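Local atomic coordinates of regulatory Subunit of Protein Kinase A (cAMP-dependent) from Euglena gracilis (Euglena gracilis, PDB entry 6RSX), a protein that binds cyclic AMP in two tandem cyclic nucleotide-binding domains and, as a protein kinase A regulatory subunit, probably restrains the catalytic subunit until the nucleotide arrives. Residues S86-I91 with A130-R135; N80-E85 with L136-R141. All blocks are in the same frame, centred on the assembly; numbering follows the deposited sequence.

Contact 1 (S86-I91 with A130-R135). With CMP (adenosine-3',5'-cyclic-monophosphate), chain B.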
ATOM      1  N   SER A  86      15.187 -10.898   4.446  1.00 32.28           N
ATOM      2  CA  SER A  86      15.834 -10.599   5.734  1.00 33.13           C
ATOM      3  C   SER A  86      16.633  -9.316   5.611  1.00 32.70           C
ATOM      4  O   SER A  86      17.169  -9.000   4.540  1.00 29.68           O
ATOM      5  CB  SER A  86      16.865 -11.654   6.145  1.00 37.53           C
ATOM      6  OG  SER A  86      16.452 -12.960   5.882  1.00 43.57           O
ATOM      7  N   GLY A  87      16.759  -8.592   6.732  1.00 32.19           N
ATOM      8  CA  GLY A  87      17.613  -7.430   6.771  1.00 29.59           C
ATOM      9  C   GLY A  87      16.839  -6.175   6.447  1.00 27.82           C
ATOM     10  O   GLY A  87      15.654  -6.197   6.138  1.00 30.15           O
ATOM     11  N   THR A  88      17.535  -5.045   6.494  1.00 28.84           N
ATOM     12  CA  THR A  88      16.937  -3.777   6.105  1.00 30.09           C
ATOM     13  C   THR A  88      17.850  -3.104   5.071  1.00 29.77           C
ATOM     14  O   THR A  88      19.051  -3.370   5.011  1.00 31.60           O
ATOM     15  CB  THR A  88      16.710  -2.845   7.270  1.00 32.97           C
ATOM     16  OG1 THR A  88      17.985  -2.452   7.824  1.00 33.05           O
ATOM     17  CG2 THR A  88      15.772  -3.564   8.348  1.00 30.42           C
ATOM     18  N   CYS A  89      17.262  -2.209   4.289  1.00 32.17           N
ATOM     19  CA  CYS A  89      17.944  -1.483   3.218  1.00 30.78           C
ATOM     20  C   CYS A  89      17.608  -0.009   3.317  1.00 30.08           C
ATOM     21  O   CYS A  89      16.478   0.352   3.673  1.00 31.37           O
ATOM     22  CB  CYS A  89      17.523  -1.979   1.788  1.00 31.87           C
ATOM     23  SG  CYS A  89      18.052  -3.647   1.400  1.00 34.67           S
ATOM     24  N   ASN A  90      18.571   0.850   3.001  1.00 27.94           N
ATOM     25  CA  ASN A  90      18.320   2.283   2.917  1.00 29.28           C
ATOM     26  C   ASN A  90      18.050   2.676   1.473  1.00 31.67           C
ATOM     27  O   ASN A  90      18.785   2.268   0.570  1.00 31.75           O
ATOM     28  CB  ASN A  90      19.501   3.095   3.446  1.00 34.12           C
ATOM     29  CG  ASN A  90      19.554   3.067   5.003  1.00 40.35           C
ATOM     30  OD1 ASN A  90      18.573   2.722   5.645  1.00 39.74           O
ATOM     31  ND2 ASN A  90      20.699   3.382   5.572  1.00 43.78           N
ATOM     32  N   ILE A  91      17.024   3.494   1.286  1.00 29.74           N
ATOM     33  CA  ILE A  91      16.724   4.133   0.006  1.00 30.00           C
ATOM     34  C   ILE A  91      17.418   5.488   0.020  1.00 34.78           C
ATOM     35  O   ILE A  91      17.144   6.331   0.890  1.00 33.27           O
ATOM     36  CB  ILE A  91      15.212   4.308  -0.191  1.00 32.13           C
ATOM     37  CG1 ILE A  91      14.474   2.978  -0.059  1.00 31.02           C
ATOM     38  CG2 ILE A  91      14.934   5.021  -1.527  1.00 33.50           C
ATOM     39  CD1 ILE A  91      14.985   1.838  -0.996  1.00 32.52           C
ATOM     40  N   ALA A 130      22.294  -2.169   1.426  1.00 31.47           N
ATOM     41  CA  ALA A 130      22.057  -3.052   2.561  1.00 31.71           C
ATOM     42  C   ALA A 130      22.571  -2.374   3.826  1.00 30.49           C
ATOM     43  O   ALA A 130      23.701  -1.881   3.863  1.00 34.43           O
ATOM     44  CB  ALA A 130      22.760  -4.386   2.364  1.00 32.71           C
ATOM     45  N   VAL A 131      21.753  -2.375   4.879  1.00 30.25           N
ATOM     46  CA  VAL A 131      22.195  -1.841   6.169  1.00 33.77           C
ATOM     47  C   VAL A 131      22.809  -2.987   6.959  1.00 34.74           C
ATOM     48  O   VAL A 131      23.964  -2.918   7.380  1.00 38.33           O
ATOM     49  CB  VAL A 131      21.034  -1.196   6.923  1.00 33.83           C
ATOM     50  CG1 VAL A 131      21.474  -0.769   8.358  1.00 33.78           C
ATOM     51  CG2 VAL A 131      20.516  -0.000   6.175  1.00 32.74           C
ATOM     52  N   SER A 132      22.025  -4.027   7.190  1.00 34.33           N
ATOM     53  CA  SER A 132      22.481  -5.309   7.698  1.00 35.43           C
ATOM     54  C   SER A 132      22.901  -6.182   6.518  1.00 35.93           C
ATOM     55  O   SER A 132      22.793  -5.784   5.360  1.00 36.80           O
ATOM     56  CB  SER A 132      21.357  -5.981   8.474  1.00 37.42           C
ATOM     57  OG  SER A 132      20.255  -6.215   7.586  1.00 36.40           O
ATOM     58  N   ASN A 133      23.347  -7.401   6.797  1.00 34.46           N
ATOM     59  CA  ASN A 133      23.311  -8.419   5.751  1.00 35.19           C
ATOM     60  C   ASN A 133      21.864  -8.608   5.331  1.00 35.22           C
ATOM     61  O   ASN A 133      20.953  -8.563   6.168  1.00 32.97           O
ATOM     62  CB  ASN A 133      23.869  -9.737   6.251  1.00 36.96           C
ATOM     63  CG  ASN A 133      25.331  -9.645   6.602  1.00 39.04           C
ATOM     64  OD1 ASN A 133      26.062  -8.767   6.114  1.00 39.92           O
ATOM     65  ND2 ASN A 133      25.776 -10.560   7.459  1.00 49.67           N
ATOM     66  N   VAL A 134      21.645  -8.816   4.040  1.00 31.53           N
ATOM     67  CA  VAL A 134      20.287  -8.861   3.508  1.00 30.89           C
ATOM     68  C   VAL A 134      20.115 -10.126   2.667  1.00 34.09           C
ATOM     69  O   VAL A 134      21.042 -10.573   1.955  1.00 33.55           O
ATOM     70  CB  VAL A 134      19.967  -7.582   2.686  1.00 33.44           C
ATOM     71  CG1 VAL A 134      18.718  -7.775   1.833  1.00 34.74           C
ATOM     72  CG2 VAL A 134      19.833  -6.320   3.570  1.00 32.12           C
ATOM     73  N   ARG A 135      18.938 -10.717   2.763  1.00 30.16           N
ATOM     74  CA  ARG A 135      18.505 -11.784   1.872  1.00 31.86           C
ATOM     75  C   ARG A 135      17.322 -11.264   1.063  1.00 32.42           C
ATOM     76  O   ARG A 135      16.415 -10.641   1.612  1.00 32.34           O
ATOM     77  CB  ARG A 135      18.084 -13.046   2.640  1.00 39.91           C
ATOM     78  CG  ARG A 135      19.196 -13.831   3.329  1.00 40.24           C
ATOM     79  CD  ARG A 135      18.720 -15.247   3.824  1.00 39.93           C
ATOM     80  NE  ARG A 135      17.498 -15.223   4.662  1.00 44.67           N
ATOM     81  CZ  ARG A 135      16.797 -16.311   4.966  0.51 36.10           C
ATOM     82  NH1 ARG A 135      17.189 -17.510   4.515  0.78 37.31           N
ATOM     83  NH2 ARG A 135      15.697 -16.199   5.710  0.88 38.70           N
TER
HETATM   84  P   CMP B 501      13.643   1.781  -9.481  1.00 30.07           P
HETATM   85  O1P CMP B 501      13.614   0.638 -10.551  1.00 30.96           O
HETATM   86  O2P CMP B 501      13.678   3.211  -9.823  1.00 26.91           O
HETATM   87  O5' CMP B 501      14.959   1.592  -8.576  1.00 28.73           O
HETATM   88  C5' CMP B 501      15.053   2.183  -7.281  1.00 31.06           C
HETATM   89  C4' CMP B 501      13.808   1.800  -6.537  1.00 29.54           C
HETATM   90  O4' CMP B 501      13.680   2.393  -5.239  1.00 30.66           O
HETATM   91  C3' CMP B 501      12.540   2.245  -7.220  1.00 30.37           C
HETATM   92  O3' CMP B 501      12.319   1.547  -8.424  1.00 29.99           O
HETATM   93  C2' CMP B 501      11.483   2.024  -6.133  1.00 30.34           C
HETATM   94  O2' CMP B 501      11.073   0.667  -6.171  1.00 31.14           O
HETATM   95  C1' CMP B 501      12.315   2.277  -4.844  1.00 31.51           C
HETATM   96  N9  CMP B 501      11.961   3.498  -4.129  1.00 31.24           N
HETATM   97  C8  CMP B 501      11.714   3.576  -2.775  1.00 32.51           C
HETATM   98  N7  CMP B 501      11.486   4.840  -2.467  1.00 32.42           N
HETATM   99  C5  CMP B 501      11.545   5.537  -3.611  1.00 34.07           C
HETATM  100  C6  CMP B 501      11.343   6.878  -3.801  1.00 36.45           C
HETATM  101  N6  CMP B 501      11.020   7.937  -2.875  1.00 39.36           N
HETATM  102  N1  CMP B 501      11.408   7.412  -5.000  1.00 34.87           N
HETATM  103  C2  CMP B 501      11.732   6.594  -6.047  1.00 34.70           C
HETATM  104  N3  CMP B 501      11.926   5.244  -5.886  1.00 31.25           N
HETATM  105  C4  CMP B 501      11.843   4.726  -4.641  1.00 32.91           C
HETATM  106  O   HOH W   1      14.859 -14.140   7.910  1.00 40.66           O

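Contact 2 (N80-E85 with L136-R141)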
ATOM      1  N   ASN A  80      16.466  -6.302 -12.279  1.00 31.05           N
ATOM      2  CA  ASN A  80      15.572  -7.136 -11.481  1.00 33.24           C
ATOM      3  C   ASN A  80      14.605  -6.318 -10.626  1.00 31.41           C
ATOM      4  O   ASN A  80      14.775  -5.114 -10.418  1.00 30.28           O
ATOM      5  CB  ASN A  80      16.373  -8.048 -10.537  1.00 34.87           C
ATOM      6  CG  ASN A  80      17.344  -8.972 -11.278  1.00 37.15           C
ATOM      7  OD1 ASN A  80      17.001  -9.611 -12.278  1.00 35.64           O
ATOM      8  ND2 ASN A  80      18.568  -9.056 -10.762  1.00 37.17           N
ATOM      9  N   PHE A  81      13.556  -7.004 -10.177  1.00 27.96           N
ATOM     10  CA  PHE A  81      12.644  -6.538  -9.144  1.00 29.59           C
ATOM     11  C   PHE A  81      12.860  -7.386  -7.888  1.00 32.35           C
ATOM     12  O   PHE A  81      13.041  -8.609  -7.988  1.00 33.05           O
ATOM     13  CB  PHE A  81      11.208  -6.650  -9.667  1.00 30.20           C
ATOM     14  CG  PHE A  81      10.157  -6.338  -8.651  1.00 31.24           C
ATOM     15  CD1 PHE A  81       9.954  -5.048  -8.226  1.00 31.06           C
ATOM     16  CD2 PHE A  81       9.267  -7.306  -8.284  1.00 36.68           C
ATOM     17  CE1 PHE A  81       8.909  -4.729  -7.291  1.00 33.09           C
ATOM     18  CE2 PHE A  81       8.234  -7.008  -7.369  1.00 41.58           C
ATOM     19  CZ  PHE A  81       8.046  -5.716  -6.917  1.00 34.39           C
ATOM     20  N   TYR A  82      12.882  -6.745  -6.705  1.00 28.55           N
ATOM     21  CA  TYR A  82      13.316  -7.425  -5.488  1.00 30.73           C
ATOM     22  C   TYR A  82      12.257  -7.352  -4.394  1.00 29.92           C
ATOM     23  O   TYR A  82      11.542  -6.348  -4.270  1.00 27.26           O
ATOM     24  CB  TYR A  82      14.616  -6.801  -4.912  1.00 29.20           C
ATOM     25  CG  TYR A  82      15.809  -6.917  -5.854  1.00 30.97           C
ATOM     26  CD1 TYR A  82      16.594  -8.060  -5.849  1.00 33.73           C
ATOM     27  CD2 TYR A  82      16.179  -5.849  -6.682  1.00 32.77           C
ATOM     28  CE1 TYR A  82      17.709  -8.182  -6.684  1.00 35.94           C
ATOM     29  CE2 TYR A  82      17.282  -5.956  -7.528  1.00 29.64           C
ATOM     30  CZ  TYR A  82      18.052  -7.116  -7.510  1.00 34.42           C
ATOM     31  OH  TYR A  82      19.156  -7.244  -8.304  1.00 36.69           O
ATOM     32  N   VAL A  83      12.185  -8.417  -3.592  1.00 26.64           N
ATOM     33  CA  VAL A  83      11.477  -8.370  -2.292  1.00 26.11           C
ATOM     34  C   VAL A  83      12.457  -8.762  -1.195  1.00 27.61           C
ATOM     35  O   VAL A  83      13.168  -9.759  -1.303  1.00 29.71           O
ATOM     36  CB  VAL A  83      10.238  -9.300  -2.269  1.00 33.68           C
ATOM     37  CG1 VAL A  83       9.428  -9.141  -0.939  1.00 31.74           C
ATOM     38  CG2 VAL A  83       9.318  -9.048  -3.466  1.00 35.71           C
ATOM     39  N   ILE A  84      12.460  -8.010  -0.086  1.00 30.19           N
ATOM     40  CA  ILE A  84      13.366  -8.314   1.010  1.00 30.78           C
ATOM     41  C   ILE A  84      12.835  -9.518   1.790  1.00 29.92           C
ATOM     42  O   ILE A  84      11.669  -9.539   2.204  1.00 31.56           O
ATOM     43  CB  ILE A  84      13.506  -7.097   1.942  1.00 30.84           C
ATOM     44  CG1 ILE A  84      14.169  -5.921   1.183  1.00 30.53           C
ATOM     45  CG2 ILE A  84      14.349  -7.509   3.145  1.00 30.24           C
ATOM     46  CD1 ILE A  84      14.279  -4.603   2.024  1.00 31.88           C
ATOM     47  N   GLU A  85      13.703 -10.497   2.031  1.00 29.01           N
ATOM     48  CA  GLU A  85      13.393 -11.603   2.923  1.00 31.40           C
ATOM     49  C   GLU A  85      13.924 -11.332   4.334  1.00 31.70           C
ATOM     50  O   GLU A  85      13.176 -11.472   5.313  1.00 34.77           O
ATOM     51  CB  GLU A  85      13.989 -12.908   2.377  1.00 33.81           C
ATOM     52  CG  GLU A  85      13.602 -14.126   3.254  1.00 36.73           C
ATOM     53  CD  GLU A  85      14.121 -15.427   2.608  1.00 42.71           C
ATOM     54  OE1 GLU A  85      15.285 -15.442   2.140  1.00 42.18           O
ATOM     55  OE2 GLU A  85      13.327 -16.385   2.494  1.00 37.84           O
ATOM     56  N   LEU A 136      17.325 -11.545  -0.262  1.00 30.75           N
ATOM     57  CA  LEU A 136      16.273 -11.033  -1.132  1.00 28.81           C
ATOM     58  C   LEU A 136      15.755 -12.175  -2.003  1.00 30.94           C
ATOM     59  O   LEU A 136      16.487 -13.132  -2.277  1.00 31.82           O
ATOM     60  CB  LEU A 136      16.819  -9.952  -2.112  1.00 32.48           C
ATOM     61  CG  LEU A 136      17.686  -8.806  -1.569  1.00 34.53           C
ATOM     62  CD1 LEU A 136      18.566  -8.157  -2.615  1.00 37.60           C
ATOM     63  CD2 LEU A 136      16.756  -7.755  -1.058  1.00 34.53           C
ATOM     64  N   TRP A 137      14.513 -12.050  -2.456  1.00 31.44           N
ATOM     65  CA  TRP A 137      14.001 -12.837  -3.586  1.00 30.43           C
ATOM     66  C   TRP A 137      13.831 -11.904  -4.775  1.00 27.57           C
ATOM     67  O   TRP A 137      13.373 -10.780  -4.629  1.00 31.43           O
ATOM     68  CB  TRP A 137      12.667 -13.493  -3.205  1.00 34.00           C
ATOM     69  CG  TRP A 137      12.849 -14.691  -2.300  1.00 34.32           C
ATOM     70  CD1 TRP A 137      12.645 -14.763  -0.919  1.00 36.40           C
ATOM     71  CD2 TRP A 137      13.251 -15.979  -2.707  1.00 33.55           C
ATOM     72  NE1 TRP A 137      12.921 -16.041  -0.479  1.00 34.68           N
ATOM     73  CE2 TRP A 137      13.283 -16.807  -1.559  1.00 37.27           C
ATOM     74  CE3 TRP A 137      13.566 -16.534  -3.953  1.00 33.60           C
ATOM     75  CZ2 TRP A 137      13.636 -18.156  -1.628  1.00 36.04           C
ATOM     76  CZ3 TRP A 137      13.923 -17.864  -4.018  1.00 41.34           C
ATOM     77  CH2 TRP A 137      13.952 -18.667  -2.876  1.00 36.78           C
ATOM     78  N   ALA A 138      14.195 -12.355  -5.979  1.00 30.62           N
ATOM     79  CA  ALA A 138      14.236 -11.454  -7.121  1.00 34.41           C
ATOM     80  C   ALA A 138      13.505 -12.072  -8.306  1.00 32.30           C
ATOM     81  O   ALA A 138      13.491 -13.293  -8.464  1.00 32.79           O
ATOM     82  CB  ALA A 138      15.673 -11.168  -7.550  1.00 33.52           C
ATOM     83  N   LEU A 139      12.847 -11.215  -9.085  1.00 29.91           N
ATOM     84  CA  LEU A 139      12.307 -11.555 -10.404  1.00 32.55           C
ATOM     85  C   LEU A 139      13.110 -10.829 -11.467  1.00 34.26           C
ATOM     86  O   LEU A 139      13.393  -9.630 -11.338  1.00 32.05           O
ATOM     87  CB  LEU A 139      10.845 -11.129 -10.560  1.00 39.49           C
ATOM     88  CG  LEU A 139       9.742 -11.881  -9.821  1.00 47.11           C
ATOM     89  CD1 LEU A 139       8.438 -11.145 -10.023  1.00 43.15           C
ATOM     90  CD2 LEU A 139       9.686 -13.268 -10.445  1.00 42.48           C
ATOM     91  N   ASP A 140      13.392 -11.525 -12.563  1.00 33.67           N
ATOM     92  CA  ASP A 140      14.096 -10.828 -13.626  1.00 36.56           C
ATOM     93  C   ASP A 140      13.129  -9.994 -14.469  1.00 33.21           C
ATOM     94  O   ASP A 140      11.903 -10.021 -14.304  1.00 33.58           O
ATOM     95  CB  ASP A 140      14.898 -11.819 -14.464  1.00 37.46           C
ATOM     96  CG  ASP A 140      14.028 -12.790 -15.277  1.00 44.93           C
ATOM     97  OD1 ASP A 140      12.827 -12.546 -15.517  1.00 42.17           O
ATOM     98  OD2 ASP A 140      14.597 -13.822 -15.700  1.00 51.24           O
ATOM     99  N   ARG A 141      13.704  -9.240 -15.423  1.00 36.04           N
ATOM    100  CA  ARG A 141      12.900  -8.254 -16.136  1.00 36.48           C
ATOM    101  C   ARG A 141      11.811  -8.931 -16.957  1.00 34.43           C
ATOM    102  O   ARG A 141      10.660  -8.478 -16.973  1.00 32.57           O
ATOM    103  CB  ARG A 141      13.800  -7.397 -17.039  1.00 42.01           C
ATOM    104  CG  ARG A 141      13.040  -6.354 -17.812  1.00 45.67           C
ATOM    105  CD  ARG A 141      13.968  -5.522 -18.707  1.00 49.25           C
ATOM    106  NE  ARG A 141      13.160  -4.629 -19.527  1.00 67.46           N
ATOM    107  CZ  ARG A 141      12.664  -4.968 -20.718  1.00 72.89           C
ATOM    108  NH1 ARG A 141      12.917  -6.174 -21.222  1.00 65.33           N
ATOM    109  NH2 ARG A 141      11.921  -4.105 -21.407  1.00 66.08           N
TER

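Contact 1 (S86-I91 with A130-R135)
Ser86 and Arg135 form an antiparallel hydrogen-bonded pair and Cys89 and Ala130 a non-hydrogen-bonded one, with the register slipping by two residues between these ladders. Beyond the backbone bonds of the first pair, the Arg135 side chain bends at chi3 (-52°) and brings NE to Ser86 OG at 2.8 Å, the hydroxyl lying in the guanidinium plane at its edge. A water bridges that same OG and Arg135 NH2. The slip is taken up around Ser132: its OG, held between the backbone N and the carbonyl carbon (chi1 62°), accepts from Thr88 N at 3.2 Å and donates to Asn133 O. With an alanine here, the Thr88 N-H would probably lose its acceptor and the turn one of its ties. Gly87, at phi 93°, passes with CA 3.0 Å from Ser132 OG, where a side chain would clash. Farther along, Val131 N bonds to Thr88 O at 2.9 Å, and Val131 CG2 lies against the amide of Asn90, whose OD1 is hydrogen-bonded to Thr106. Strand 89-93 continues to Ile91, whose CG2 lies 3.6 Å from CMP N7 in the cAMP pocket of the cyclic nucleotide-binding beta-roll.

Contact 2 (N80-E85 with L136-R141)
Phe81 pairs with Leu139, and Val83 with Trp137, as antiparallel hydrogen-bonded pairs, so each of these four residues has both its N-H and its C=O engaged across the strands. The bonds are short and straight: Phe81 N to Leu139 O is 2.9 Å and Val83 N to Trp137 O 2.8 Å. CA-H groups add to the load on the carbonyls, Ala138 CA lying 3.2 Å from Phe81 O. Tyr82, in a non-hydrogen-bonded pair with Ala138, instead makes its backbone bonds to Phe113 on strand 112-113, the neighbour on the other side. Strands 80-84 and 134-140 are the two central strands of a four-stranded antiparallel sheet in the beta-roll of a cyclic nucleotide-binding domain, one member of the cupin clan. On the face carrying Tyr82, Leu136 CD1 and Ala138 CB approach the tyrosine ring obliquely, and its OH takes an N-H from Asn80 ND2 at 3.1 Å, in the amide plane. On the other face the indole N-H of Trp137, on NE1, is satisfied by Glu85 OE2 at 3.0 Å, reached from above the carboxylate plane, the carboxylate and indole planes 69° apart. Glu85 gets there with CG anti to its backbone N (chi1 -176°) and an extended chain; OE2 also forms a salt bridge with Arg34 from helix 29-39. Asp140 is the N-cap of helix 141-147: its side chain caps a backbone N of the first turn, and OD1 is also hydrogen-bonded to Thr143 OG1.

Coming from the N terminus, the chain runs up strand 80-84, turns a corner at Glu85 and enters strand 89-93. Much later it returns through strand 127-130 and, after the bend at 131-133, through strand 134-140. Contact 2 therefore closes the outer loop, of 50 intervening residues, and contact 1 is nested within it, enclosing 38. Strand 134-140 serves both, and the two centres lie about 13 Å apart. Contact 2 belongs to the sheet of strands 61-65, 134-140, 80-84 and 112-113; contact 1 spans the step to the sheet holding 127-130 and 89-93. At the junction Cys89 SG packs on Ile84 CD1 at 3.9 Å.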